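Local coordinates for protein transcriptional regulator (Streptococcus pneumoniae, PDB 2GNP) that probably regulates transcription in response to a small sugar-derived effector held by its putative sugar-binding domain, of Rossmann-like fold, although its function has not been established, at residues Val46-Leu51 against Asp74-Lys79; Thr104-Met109 against Gly115-Met120; Arg139-Glu142 against Ser147-Asp150; Gly159-Lys164 against Cys192-Ser197. All blocks are in the same frame, centred on the assembly; numbering follows the deposited sequence.

Interaction 1 (Val46-Leu51 against Asp74-Lys79)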
loop_
_atom_site.group_PDB
_atom_site.type_symbol
_atom_site.label_atom_id
_atom_site.label_comp_id
_atom_site.label_asym_id
_atom_site.label_seq_id
_atom_site.Cartn_x
_atom_site.Cartn_y
_atom_site.Cartn_z
ATOM N N VAL A 46 -8.645 8.449 11.018
ATOM C CA VAL A 46 -8.314 7.301 11.843
ATOM C C VAL A 46 -6.894 6.890 11.461
ATOM O O VAL A 46 -6.016 6.750 12.336
ATOM C CB VAL A 46 -9.306 6.189 11.640
ATOM C CG1 VAL A 46 -8.760 4.851 12.231
ATOM C CG2 VAL A 46 -10.689 6.589 12.284
ATOM N N ALA A 47 -6.652 6.864 10.154
ATOM C CA ALA A 47 -5.361 6.363 9.602
ATOM C C ALA A 47 -4.245 7.296 10.031
ATOM O O ALA A 47 -3.176 6.849 10.432
ATOM C CB ALA A 47 -5.415 6.240 8.088
ATOM N N ALA A 48 -4.529 8.607 9.968
ATOM C CA ALA A 48 -3.549 9.603 10.374
ATOM C C ALA A 48 -3.173 9.451 11.835
ATOM O O ALA A 48 -1.983 9.440 12.171
ATOM C CB ALA A 48 -4.072 11.060 10.106
ATOM N N GLY A 49 -4.177 9.291 12.705
ATOM C CA GLY A 49 -3.907 9.082 14.110
ATOM C C GLY A 49 -3.080 7.828 14.377
ATOM O O GLY A 49 -2.103 7.847 15.146
ATOM N N VAL A 50 -3.506 6.737 13.735
ATOM C CA VAL A 50 -2.802 5.468 13.866
ATOM C C VAL A 50 -1.330 5.640 13.458
ATOM O O VAL A 50 -0.409 5.277 14.207
ATOM C CB VAL A 50 -3.450 4.359 13.048
ATOM C CG1 VAL A 50 -2.453 3.248 12.912
ATOM C CG2 VAL A 50 -4.766 3.862 13.724
ATOM N N LEU A 51 -1.075 6.266 12.308
ATOM C CA LEU A 51 0.330 6.371 11.860
ATOM C C LEU A 51 1.182 7.290 12.791
ATOM O O LEU A 51 2.333 6.990 13.136
ATOM C CB LEU A 51 0.375 6.885 10.414
ATOM C CG LEU A 51 1.768 7.024 9.822
ATOM C CD1 LEU A 51 2.473 5.661 9.791
ATOM C CD2 LEU A 51 1.633 7.537 8.374
ATOM N N ASP A 74 -2.376 14.513 4.397
ATOM C CA ASP A 74 -2.980 15.870 4.551
ATOM C C ASP A 74 -3.427 16.103 6.012
ATOM O O ASP A 74 -3.323 17.235 6.573
ATOM C CB ASP A 74 -4.206 15.991 3.663
ATOM C CG ASP A 74 -3.887 16.248 2.207
ATOM O OD1 ASP A 74 -2.731 16.514 1.841
ATOM O OD2 ASP A 74 -4.853 16.207 1.398
ATOM N N LEU A 75 -3.950 15.047 6.647
ATOM C CA LEU A 75 -4.503 15.211 8.014
ATOM C C LEU A 75 -3.586 15.002 9.172
ATOM O O LEU A 75 -3.865 15.459 10.309
ATOM C CB LEU A 75 -5.720 14.313 8.203
ATOM C CG LEU A 75 -6.850 14.454 7.188
ATOM C CD1 LEU A 75 -7.986 13.528 7.601
ATOM C CD2 LEU A 75 -7.356 15.928 7.081
ATOM N N ILE A 76 -2.476 14.274 8.956
ATOM C CA ILE A 76 -1.687 13.875 10.087
ATOM C C ILE A 76 -1.040 15.081 10.785
ATOM O O ILE A 76 -0.577 16.027 10.099
ATOM C CB ILE A 76 -0.613 12.814 9.661
ATOM C CG1 ILE A 76 -0.010 12.123 10.888
ATOM C CG2 ILE A 76 0.480 13.464 8.786
ATOM C CD1 ILE A 76 0.805 10.859 10.498
ATOM N N HIS A 77 -0.982 15.021 12.124
ATOM C CA HIS A 77 -0.374 16.107 12.927
ATOM C C HIS A 77 1.109 15.916 13.058
ATOM O O HIS A 77 1.596 14.781 13.278
ATOM C CB HIS A 77 -1.001 16.220 14.341
ATOM C CG HIS A 77 -0.708 17.532 14.991
ATOM N ND1 HIS A 77 0.407 17.748 15.783
ATOM C CD2 HIS A 77 -1.346 18.725 14.903
ATOM C CE1 HIS A 77 0.439 19.018 16.151
ATOM N NE2 HIS A 77 -0.621 19.625 15.649
ATOM N N SER A 78 1.854 17.020 12.970
ATOM C CA SER A 78 3.314 16.975 13.203
ATOM C C SER A 78 3.684 16.401 14.581
ATOM O O SER A 78 2.871 16.403 15.524
ATOM C CB SER A 78 3.909 18.385 13.063
ATOM O OG SER A 78 3.438 19.189 14.144
ATOM N N LYS A 79 4.899 15.906 14.706
ATOM C CA LYS A 79 5.438 15.390 15.990
ATOM C C LYS A 79 6.935 15.554 16.027
ATOM O O LYS A 79 7.613 15.361 15.009
ATOM C CB LYS A 79 5.046 13.911 16.124
ATOM C CG LYS A 79 5.452 13.140 17.382
ATOM C CD LYS A 79 5.167 11.609 17.107
ATOM C CE LYS A 79 5.019 10.809 18.377
ATOM N NZ LYS A 79 4.677 9.380 18.055
#
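Ala48 and Ile76 bring helix 36-54 against the end of helix 67-75 so closely that their CA atoms lie 4.7 Å apart, an approach allowed by the small methyl group that the helix presents here. The packing is apolar throughout. CB of Ala48 points at segment 74-79 and rests on its backbone, 3.7 Å from CA of Ile76. The same Ala48 CB lies 4.1 Å from Leu75 CB, and Ala48 CB to Ile76 CB is 3.9 Å. One methyl thus touches two successive residues, Leu75 and Ile76.

The Ile76 side chain reaches further along the same helix. With CG1 anti to the backbone N (chi1 -166°) and the chain extended, CG1 and CD1 run past the Ala48 oxygen, Ile76 CD1 3.5 Å from Ala48 O, and CD1 goes on to Leu51. There it touches CB, CG and CD2 of Leu51 about equally, each at 4.0 Å, the two side chains running obliquely across each other. In the Rossmann-like fold of this putative sugar-binding family, helices pack on a largely parallel sheet and on one another, and this contact sets helix 36-54 against the chain leaving helix 67-75; elsewhere helix 36-54 meets strands 24-28 and 248-252, through Val46, Ala47 and Val50.

Polar groups act around the apolar patch. Ile76 O accepts a hydrogen bond from Lys112 NZ, Ser78 O one from Arg52 NH2, and Lys79 NZ bonds to the carbonyls of Arg52 and Ile55. Within 74-79, His77 ND1 donates to Ser78 O at 2.8 Å, meeting a lone pair in the carbonyl plane.

Interaction 2 (Thr104-Met109 against Gly115-Met120)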
loop_
_atom_site.group_PDB
_atom_site.type_symbol
_atom_site.label_atom_id
_atom_site.label_comp_id
_atom_site.label_asym_id
_atom_site.label_seq_id
_atom_site.Cartn_x
_atom_site.Cartn_y
_atom_site.Cartn_z
ATOM N N THR A 104 6.281 13.188 -3.641
ATOM C CA THR A 104 5.452 14.195 -2.977
ATOM C C THR A 104 5.078 13.814 -1.537
ATOM O O THR A 104 5.153 14.631 -0.609
ATOM C CB THR A 104 4.178 14.569 -3.750
ATOM O OG1 THR A 104 4.551 15.077 -5.023
ATOM C CG2 THR A 104 3.391 15.675 -2.975
ATOM N N LEU A 105 4.631 12.577 -1.378
ATOM C CA LEU A 105 4.230 12.111 -0.050
ATOM C C LEU A 105 5.412 12.093 0.869
ATOM O O LEU A 105 5.306 12.467 2.021
ATOM C CB LEU A 105 3.614 10.704 -0.153
ATOM C CG LEU A 105 2.344 10.607 -0.999
ATOM C CD1 LEU A 105 1.898 9.149 -1.147
ATOM C CD2 LEU A 105 1.233 11.547 -0.443
ATOM N N ILE A 106 6.535 11.521 0.417
ATOM C CA ILE A 106 7.735 11.557 1.285
ATOM C C ILE A 106 8.101 13.014 1.701
ATOM O O ILE A 106 8.341 13.286 2.877
ATOM C CB ILE A 106 8.888 10.927 0.498
ATOM C CG1 ILE A 106 8.660 9.410 0.412
ATOM C CG2 ILE A 106 10.259 11.231 1.087
ATOM C CD1 ILE A 106 9.603 8.717 -0.610
ATOM N N TYR A 107 8.128 13.934 0.750
ATOM C CA TYR A 107 8.406 15.348 1.095
ATOM C C TYR A 107 7.440 15.904 2.163
ATOM O O TYR A 107 7.882 16.518 3.190
ATOM C CB TYR A 107 8.360 16.231 -0.168
ATOM C CG TYR A 107 8.657 17.660 0.231
ATOM C CD1 TYR A 107 9.888 17.989 0.796
ATOM C CD2 TYR A 107 7.692 18.661 0.088
ATOM C CE1 TYR A 107 10.185 19.288 1.177
ATOM C CE2 TYR A 107 7.969 19.982 0.466
ATOM C CZ TYR A 107 9.209 20.274 1.027
ATOM O OH TYR A 107 9.504 21.570 1.426
ATOM N N GLU A 108 6.144 15.646 1.948
ATOM C CA GLU A 108 5.123 16.173 2.885
ATOM C C GLU A 108 5.318 15.584 4.279
ATOM O O GLU A 108 5.167 16.291 5.306
ATOM C CB GLU A 108 3.710 15.999 2.361
ATOM C CG GLU A 108 3.479 16.820 1.090
ATOM C CD GLU A 108 3.565 18.346 1.261
ATOM O OE1 GLU A 108 3.632 18.896 2.397
ATOM O OE2 GLU A 108 3.531 19.026 0.211
HETATM N N MSE A 109 5.600 14.291 4.325
HETATM C CA MSE A 109 5.838 13.634 5.631
HETATM C C MSE A 109 7.111 14.209 6.274
HETATM O O MSE A 109 7.170 14.415 7.497
HETATM C CB MSE A 109 5.930 12.108 5.464
HETATM C CG MSE A 109 4.604 11.463 5.117
HETATM SE SE MSE A 109 3.432 11.493 6.760
HETATM C CE MSE A 109 4.471 10.256 7.913
ATOM N N GLY A 115 11.985 14.629 8.860
ATOM C CA GLY A 115 12.830 13.466 8.544
ATOM C C GLY A 115 13.721 13.706 7.328
ATOM O O GLY A 115 13.519 14.648 6.530
ATOM N N GLU A 116 14.686 12.810 7.162
ATOM C CA GLU A 116 15.589 12.854 6.066
ATOM C C GLU A 116 14.952 11.965 4.996
ATOM O O GLU A 116 14.301 10.994 5.369
ATOM C CB GLU A 116 16.934 12.332 6.557
ATOM C CG GLU A 116 18.061 12.901 5.761
ATOM C CD GLU A 116 19.471 12.377 6.161
ATOM O OE1 GLU A 116 19.716 11.993 7.358
ATOM O OE2 GLU A 116 20.297 12.416 5.254
ATOM N N CYS A 117 15.111 12.304 3.707
ATOM C CA CYS A 117 14.306 11.730 2.587
ATOM C C CYS A 117 15.234 11.109 1.564
ATOM O O CYS A 117 16.239 11.765 1.167
ATOM C CB CYS A 117 13.572 12.826 1.803
ATOM S SG CYS A 117 12.360 13.696 2.825
ATOM N N THR A 118 14.841 9.917 1.093
ATOM C CA THR A 118 15.393 9.299 -0.103
ATOM C C THR A 118 14.225 9.272 -1.095
ATOM O O THR A 118 13.079 8.988 -0.691
ATOM C CB THR A 118 15.816 7.843 0.253
ATOM O OG1 THR A 118 16.924 7.811 1.174
ATOM C CG2 THR A 118 16.212 7.081 -0.983
ATOM N N PHE A 119 14.500 9.618 -2.367
ATOM C CA PHE A 119 13.466 9.743 -3.387
ATOM C C PHE A 119 13.637 8.649 -4.424
ATOM O O PHE A 119 14.712 8.084 -4.515
ATOM C CB PHE A 119 13.530 11.117 -4.037
ATOM C CG PHE A 119 13.144 12.210 -3.086
ATOM C CD1 PHE A 119 14.136 13.047 -2.546
ATOM C CD2 PHE A 119 11.806 12.382 -2.693
ATOM C CE1 PHE A 119 13.764 14.071 -1.638
ATOM C CE2 PHE A 119 11.438 13.417 -1.779
ATOM C CZ PHE A 119 12.446 14.230 -1.262
HETATM N N MSE A 120 12.547 8.346 -5.134
HETATM C CA MSE A 120 12.578 7.372 -6.226
HETATM C C MSE A 120 12.873 8.135 -7.534
HETATM O O MSE A 120 12.126 9.001 -7.940
HETATM C CB MSE A 120 11.270 6.570 -6.309
HETATM C CG MSE A 120 11.174 5.632 -7.524
HETATM SE SE MSE A 120 12.619 4.302 -7.434
HETATM C CE MSE A 120 12.023 3.328 -5.888
#
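Ile106, on helix 102-113, and Cys117, on the short strand 116-117, mark the closest approach of the two backbones, with CA atoms 6.7 Å apart; the strand and the extended chain after it run past the flank of the helix. Ile106 carries most of the contact and uses both ends of its branched side chain. CG2, which stands anti to the backbone N, fits against Cys117, 3.7 Å from SG and equally far from CB. The other branch sends CD1 to the backbone of the next residue, 3.5 Å from Thr118 O, whose own side chain sets out away from the helix.

Phe119 reaches the same isoleucine from further along the chain. Its CE2 lies 3.8 Å from Ile106 CG2, the methyl approaching the ring obliquely, so that CG2 is shared between the sulfur and the aromatic ring. Tyr107 meets the ring too: its backbone N lies near the ring plane at the edge, 4.2 Å from Phe119 CE2, and its CB makes a looser contact, 4.5 Å from the same atom.

The helix and strand belong to the beta-alpha-beta unit of strand 85-88, helix 102-113 and strand 116-117, whose two parallel strands are joined by backbone bonds of Glu116 and Thr118 to Phe86. From the same helix Met109, a selenomethionine, packs on Phe86 of strand 85-88. Across the contact itself everything is apolar or van der Waals packing. Ile106 is buried while Tyr107 and Phe119 are exposed, which suggests that the contact gains mostly from keeping Ile106 away from water, beside a solvent-exposed Phe119.

Interaction 3 (Arg139-Glu142 against Ser147-Asp150)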
loop_
_atom_site.group_PDB
_atom_site.type_symbol
_atom_site.label_atom_id
_atom_site.label_comp_id
_atom_site.label_asym_id
_atom_site.label_seq_id
_atom_site.Cartn_x
_atom_site.Cartn_y
_atom_site.Cartn_z
ATOM N N ARG A 139 25.852 0.496 -7.779
ATOM C CA ARG A 139 26.409 1.077 -6.564
ATOM C C ARG A 139 25.511 2.182 -6.031
ATOM O O ARG A 139 25.410 2.323 -4.810
ATOM C CB ARG A 139 27.774 1.748 -6.833
ATOM C CG ARG A 139 28.663 1.812 -5.672
ATOM C CD ARG A 139 30.013 2.417 -6.091
ATOM N NE ARG A 139 30.921 2.395 -4.951
ATOM C CZ ARG A 139 31.138 3.412 -4.128
ATOM N NH1 ARG A 139 30.497 4.588 -4.304
ATOM N NH2 ARG A 139 31.970 3.226 -3.095
ATOM N N TYR A 140 24.896 2.925 -6.945
ATOM C CA TYR A 140 24.109 4.154 -6.580
ATOM C C TYR A 140 22.807 3.755 -5.840
ATOM O O TYR A 140 22.392 4.407 -4.844
ATOM C CB TYR A 140 23.906 5.119 -7.758
ATOM C CG TYR A 140 22.922 4.645 -8.838
ATOM C CD1 TYR A 140 23.374 4.165 -10.070
ATOM C CD2 TYR A 140 21.526 4.712 -8.628
ATOM C CE1 TYR A 140 22.467 3.719 -11.055
ATOM C CE2 TYR A 140 20.614 4.274 -9.620
ATOM C CZ TYR A 140 21.101 3.785 -10.820
ATOM O OH TYR A 140 20.196 3.380 -11.780
ATOM N N PHE A 141 22.235 2.637 -6.257
ATOM C CA PHE A 141 20.957 2.202 -5.699
ATOM C C PHE A 141 21.075 1.396 -4.365
ATOM O O PHE A 141 20.056 1.099 -3.679
ATOM C CB PHE A 141 20.228 1.409 -6.790
ATOM C CG PHE A 141 18.719 1.300 -6.557
ATOM C CD1 PHE A 141 18.196 0.161 -5.919
ATOM C CD2 PHE A 141 17.842 2.307 -7.013
ATOM C CE1 PHE A 141 16.840 0.040 -5.697
ATOM C CE2 PHE A 141 16.448 2.184 -6.783
ATOM C CZ PHE A 141 15.964 1.057 -6.143
ATOM N N GLU A 142 22.300 1.005 -4.006
ATOM C CA GLU A 142 22.498 0.062 -2.908
ATOM C C GLU A 142 21.875 0.505 -1.577
ATOM O O GLU A 142 21.340 -0.330 -0.837
ATOM C CB GLU A 142 23.999 -0.191 -2.696
ATOM C CG GLU A 142 24.233 -1.126 -1.614
ATOM C CD GLU A 142 25.633 -1.706 -1.726
ATOM O OE1 GLU A 142 26.591 -1.022 -1.266
ATOM O OE2 GLU A 142 25.745 -2.822 -2.290
ATOM N N SER A 147 17.974 -0.558 2.503
ATOM C CA SER A 147 16.964 0.006 3.353
ATOM C C SER A 147 15.617 -0.718 3.233
ATOM O O SER A 147 14.910 -0.895 4.222
ATOM C CB SER A 147 16.854 1.540 3.151
ATOM O OG SER A 147 18.015 2.245 3.657
ATOM N N TRP A 148 15.255 -1.183 2.028
ATOM C CA TRP A 148 14.059 -2.026 1.903
ATOM C C TRP A 148 14.068 -3.298 2.739
ATOM O O TRP A 148 12.997 -3.872 2.985
ATOM C CB TRP A 148 13.844 -2.400 0.438
ATOM C CG TRP A 148 13.348 -1.320 -0.475
ATOM C CD1 TRP A 148 12.633 -0.156 -0.129
ATOM C CD2 TRP A 148 13.401 -1.348 -1.894
ATOM N NE1 TRP A 148 12.312 0.542 -1.244
ATOM C CE2 TRP A 148 12.778 -0.156 -2.355
ATOM C CE3 TRP A 148 13.964 -2.253 -2.845
ATOM C CZ2 TRP A 148 12.676 0.162 -3.702
ATOM C CZ3 TRP A 148 13.860 -1.917 -4.213
ATOM C CH2 TRP A 148 13.223 -0.733 -4.625
ATOM N N LYS A 149 15.261 -3.742 3.147
ATOM C CA LYS A 149 15.409 -4.950 3.956
ATOM C C LYS A 149 15.337 -4.678 5.442
ATOM O O LYS A 149 15.292 -5.622 6.225
ATOM C CB LYS A 149 16.674 -5.731 3.580
ATOM C CG LYS A 149 16.649 -6.131 2.075
ATOM C CD LYS A 149 17.941 -6.747 1.588
ATOM C CE LYS A 149 17.819 -7.300 0.155
ATOM N NZ LYS A 149 16.525 -8.033 -0.209
ATOM N N ASP A 150 15.349 -3.411 5.837
ATOM C CA ASP A 150 15.289 -3.139 7.257
ATOM C C ASP A 150 14.412 -1.934 7.663
ATOM O O ASP A 150 14.688 -1.202 8.647
ATOM C CB ASP A 150 16.702 -3.120 7.864
ATOM C CG ASP A 150 17.337 -1.822 7.754
ATOM O OD1 ASP A 150 17.188 -1.189 6.691
ATOM O OD2 ASP A 150 17.950 -1.405 8.771
#
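Phe141 turns the edge of its ring toward the face of the six-membered ring of Trp148, an offset edge-to-face pair with centroids 5.5 Å apart and planes at 69°. The touching part of the phenyl is its far end. Phe141 CZ comes to 3.6 Å from Trp148 CH2, and CE1 lies 3.9 Å from both CH2 and CZ3. Around the phenyl ring, CZ3 and CH2 of the indole sit at the edge, near its plane. The offset sets the phenyl edge above the indole plane but displaced outward past CH2, so the pyrrole part takes no part in the contact.

The first torsions set up this meeting. Phe141 holds CG anti to the backbone N (chi1 -160°), carrying the ring toward Trp148, while Trp148 CG lies beside the backbone N and anti to the carbonyl carbon. The two side chains cross at about a right angle. Such a pairing can add a weak electrostatic attraction between the positive C-H rim of one ring and the electron-rich face of the other to the ordinary packing.

Other residues complete the surroundings. Ile135 and Leu136 of helix 129-136, with Ile211, pack on Phe141; Met120 and Ile213 pack on Trp148. The indole's polar edge is satisfied by Pro88 O, which accepts from NE1 and ties the side chain to the end of strand 85-88. In the chain, Ser147-Asp150 form a type I beta turn, closed by Asp150 N to Ser147 O at 3.0 Å. The edge-to-face pair thus brackets helix 142-147, joining the chain at its two ends before strand 153-160 begins.

Interaction 4 (Gly159-Lys164 against Cys192-Ser197)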
loop_
_atom_site.group_PDB
_atom_site.type_symbol
_atom_site.label_atom_id
_atom_site.label_comp_id
_atom_site.label_asym_id
_atom_site.label_seq_id
_atom_site.Cartn_x
_atom_site.Cartn_y
_atom_site.Cartn_z
ATOM N N GLY A 159 -4.134 -1.436 -4.826
ATOM C CA GLY A 159 -4.849 -1.176 -6.093
ATOM C C GLY A 159 -5.620 -2.407 -6.570
ATOM O O GLY A 159 -5.327 -3.541 -6.170
ATOM N N ASP A 160 -6.669 -2.163 -7.357
ATOM C CA ASP A 160 -7.449 -3.272 -7.897
ATOM C C ASP A 160 -7.070 -3.443 -9.366
ATOM O O ASP A 160 -6.285 -2.648 -9.877
ATOM C CB ASP A 160 -8.977 -3.029 -7.741
ATOM C CG ASP A 160 -9.462 -1.815 -8.479
ATOM O OD1 ASP A 160 -9.933 -0.850 -7.815
ATOM O OD2 ASP A 160 -9.367 -1.785 -9.718
ATOM N N PHE A 161 -7.622 -4.450 -10.049
ATOM C CA PHE A 161 -7.254 -4.674 -11.439
ATOM C C PHE A 161 -8.521 -4.636 -12.277
ATOM O O PHE A 161 -8.613 -5.296 -13.318
ATOM C CB PHE A 161 -6.523 -5.992 -11.571
ATOM C CG PHE A 161 -5.652 -6.086 -12.782
ATOM C CD1 PHE A 161 -5.902 -7.055 -13.743
ATOM C CD2 PHE A 161 -4.596 -5.207 -12.973
ATOM C CE1 PHE A 161 -5.071 -7.143 -14.893
ATOM C CE2 PHE A 161 -3.799 -5.292 -14.097
ATOM C CZ PHE A 161 -4.031 -6.275 -15.046
ATOM N N SER A 162 -9.482 -3.843 -11.763
ATOM C CA SER A 162 -10.696 -3.526 -12.484
ATOM C C SER A 162 -10.316 -2.582 -13.618
ATOM O O SER A 162 -9.167 -2.090 -13.708
ATOM C CB SER A 162 -11.711 -2.836 -11.569
ATOM O OG SER A 162 -11.377 -1.453 -11.469
ATOM N N ASN A 163 -11.272 -2.261 -14.483
ATOM C CA ASN A 163 -11.026 -1.289 -15.556
ATOM C C ASN A 163 -10.420 0.032 -15.038
ATOM O O ASN A 163 -9.475 0.542 -15.608
ATOM C CB ASN A 163 -12.295 -1.052 -16.408
ATOM C CG ASN A 163 -12.019 -1.040 -17.929
ATOM O OD1 ASN A 163 -12.673 -1.718 -18.699
ATOM N ND2 ASN A 163 -11.058 -0.247 -18.343
ATOM N N LYS A 164 -10.941 0.558 -13.935
ATOM C CA LYS A 164 -10.442 1.803 -13.394
ATOM C C LYS A 164 -9.071 1.609 -12.775
ATOM O O LYS A 164 -8.250 2.532 -12.782
ATOM C CB LYS A 164 -11.406 2.327 -12.339
ATOM C CG LYS A 164 -12.641 3.029 -12.886
ATOM C CD LYS A 164 -13.105 4.167 -11.937
ATOM C CE LYS A 164 -13.081 3.759 -10.453
ATOM N NZ LYS A 164 -13.398 4.868 -9.449
ATOM N N CYS A 192 3.207 -1.750 -6.373
ATOM C CA CYS A 192 3.340 -1.900 -7.809
ATOM C C CYS A 192 3.655 -3.328 -8.266
ATOM O O CYS A 192 4.138 -3.525 -9.390
ATOM C CB CYS A 192 4.386 -0.864 -8.322
ATOM S SG CYS A 192 3.848 0.849 -7.972
ATOM N N ARG A 193 3.354 -4.299 -7.418
ATOM C CA ARG A 193 3.463 -5.742 -7.742
ATOM C C ARG A 193 2.094 -6.338 -7.804
ATOM O O ARG A 193 1.247 -6.050 -6.954
ATOM C CB ARG A 193 4.397 -6.480 -6.819
ATOM C CG ARG A 193 5.836 -5.910 -7.011
ATOM C CD ARG A 193 6.740 -6.571 -5.982
ATOM N NE ARG A 193 8.132 -6.116 -6.088
ATOM C CZ ARG A 193 8.952 -6.457 -7.075
ATOM N NH1 ARG A 193 8.504 -7.275 -8.061
ATOM N NH2 ARG A 193 10.217 -5.984 -7.119
ATOM N N PHE A 194 1.891 -7.144 -8.844
ATOM C CA PHE A 194 0.569 -7.642 -9.225
ATOM C C PHE A 194 0.414 -9.041 -8.719
ATOM O O PHE A 194 1.309 -9.868 -8.917
ATOM C CB PHE A 194 0.412 -7.541 -10.761
ATOM C CG PHE A 194 0.362 -6.089 -11.221
ATOM C CD1 PHE A 194 -0.856 -5.430 -11.246
ATOM C CD2 PHE A 194 1.529 -5.377 -11.518
ATOM C CE1 PHE A 194 -0.923 -4.101 -11.598
ATOM C CE2 PHE A 194 1.452 -3.992 -11.849
ATOM C CZ PHE A 194 0.224 -3.389 -11.902
ATOM N N PHE A 195 -0.734 -9.310 -8.114
ATOM C CA PHE A 195 -0.958 -10.653 -7.540
ATOM C C PHE A 195 -2.309 -11.232 -7.920
ATOM O O PHE A 195 -3.235 -10.506 -8.314
ATOM C CB PHE A 195 -0.811 -10.615 -6.026
ATOM C CG PHE A 195 -1.608 -9.506 -5.365
ATOM C CD1 PHE A 195 -0.964 -8.363 -4.868
ATOM C CD2 PHE A 195 -2.995 -9.581 -5.291
ATOM C CE1 PHE A 195 -1.712 -7.331 -4.223
ATOM C CE2 PHE A 195 -3.739 -8.571 -4.685
ATOM C CZ PHE A 195 -3.077 -7.423 -4.165
ATOM N N ASP A 196 -2.394 -12.558 -7.761
ATOM C CA ASP A 196 -3.629 -13.281 -7.971
ATOM C C ASP A 196 -4.526 -13.352 -6.735
ATOM O O ASP A 196 -4.313 -12.647 -5.731
ATOM C CB ASP A 196 -3.303 -14.674 -8.530
ATOM C CG ASP A 196 -2.723 -15.620 -7.472
ATOM O OD1 ASP A 196 -2.638 -15.266 -6.254
ATOM O OD2 ASP A 196 -2.408 -16.776 -7.838
ATOM N N SER A 197 -5.567 -14.180 -6.785
ATOM C CA SER A 197 -6.582 -14.201 -5.686
ATOM C C SER A 197 -6.085 -14.699 -4.342
ATOM O O SER A 197 -6.808 -14.565 -3.331
ATOM C CB SER A 197 -7.779 -15.078 -6.114
ATOM O OG SER A 197 -7.403 -16.430 -6.074
#
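Two buried phenylalanines, Phe161 and Phe194, make up essentially the whole contact, and they meet at an in-between geometry that is neither a stack nor edge-to-face. Their centroids are 5.8 Å apart and their planes stand at 68°. The touch is between one side of each ring: CE2 and CD2 of Phe161 lie against CE1 and CD1 of Phe194, CE2 to CE1 being closest at 4.0 Å, with the other three pairs at 4.1 Å. Both side chains leave their backbones toward one another. Phe161 takes CG anti to its N (chi1 -157°), whereas Phe194 keeps CG beside the backbone N, and the two rings span a backbone gap of 8.7 Å between their CA atoms.

On either flank of Phe161 in sequence, polar side chains shape the chain. Asp160 OD2 accepts from Ser162 N at 2.9 Å, an Asx turn, and also from Ser162 OG at 2.7 Å. Both donors come from the same face of the carboxylate plane, the amide on the anti side and the hydroxyl from well above the plane. Ser162 is in turn the N-cap of the helix starting at Asn163, its OG accepting weakly from Lys164 N. The serine hydroxyl thus links the aspartate to the helix start, while Asp160 OD1 is held by Thr232 OG1.

Phe161 follows the end of strand 153-160, and Phe194 lies on strand 193-195; strand 188-190 runs between them, antiparallel to each. Helix 175-183 lies against the pair, Leu181 touching both rings and Phe178 and Thr182 packing on Phe161.

Apolar packing joins the segments in all four cases, but its form follows its place in the fold. Interactions 1, 3 and 4 are buried, whereas interaction 2 lies at the surface with only its isoleucine hidden. Aliphatic groups dominate interaction 1, a branched chain with sulfur and aromatic neighbours interaction 2, and ring pairs interactions 3 and 4. Helix 102-113 links the first two: Met109 touches Leu51 and Ile76. Met120 similarly carries interaction 2 on to Trp148 of interaction 3. Interaction 4 touches none of the others and lies across the chain's centre from interactions 1 and 2, although it reaches the same sheet as interaction 2.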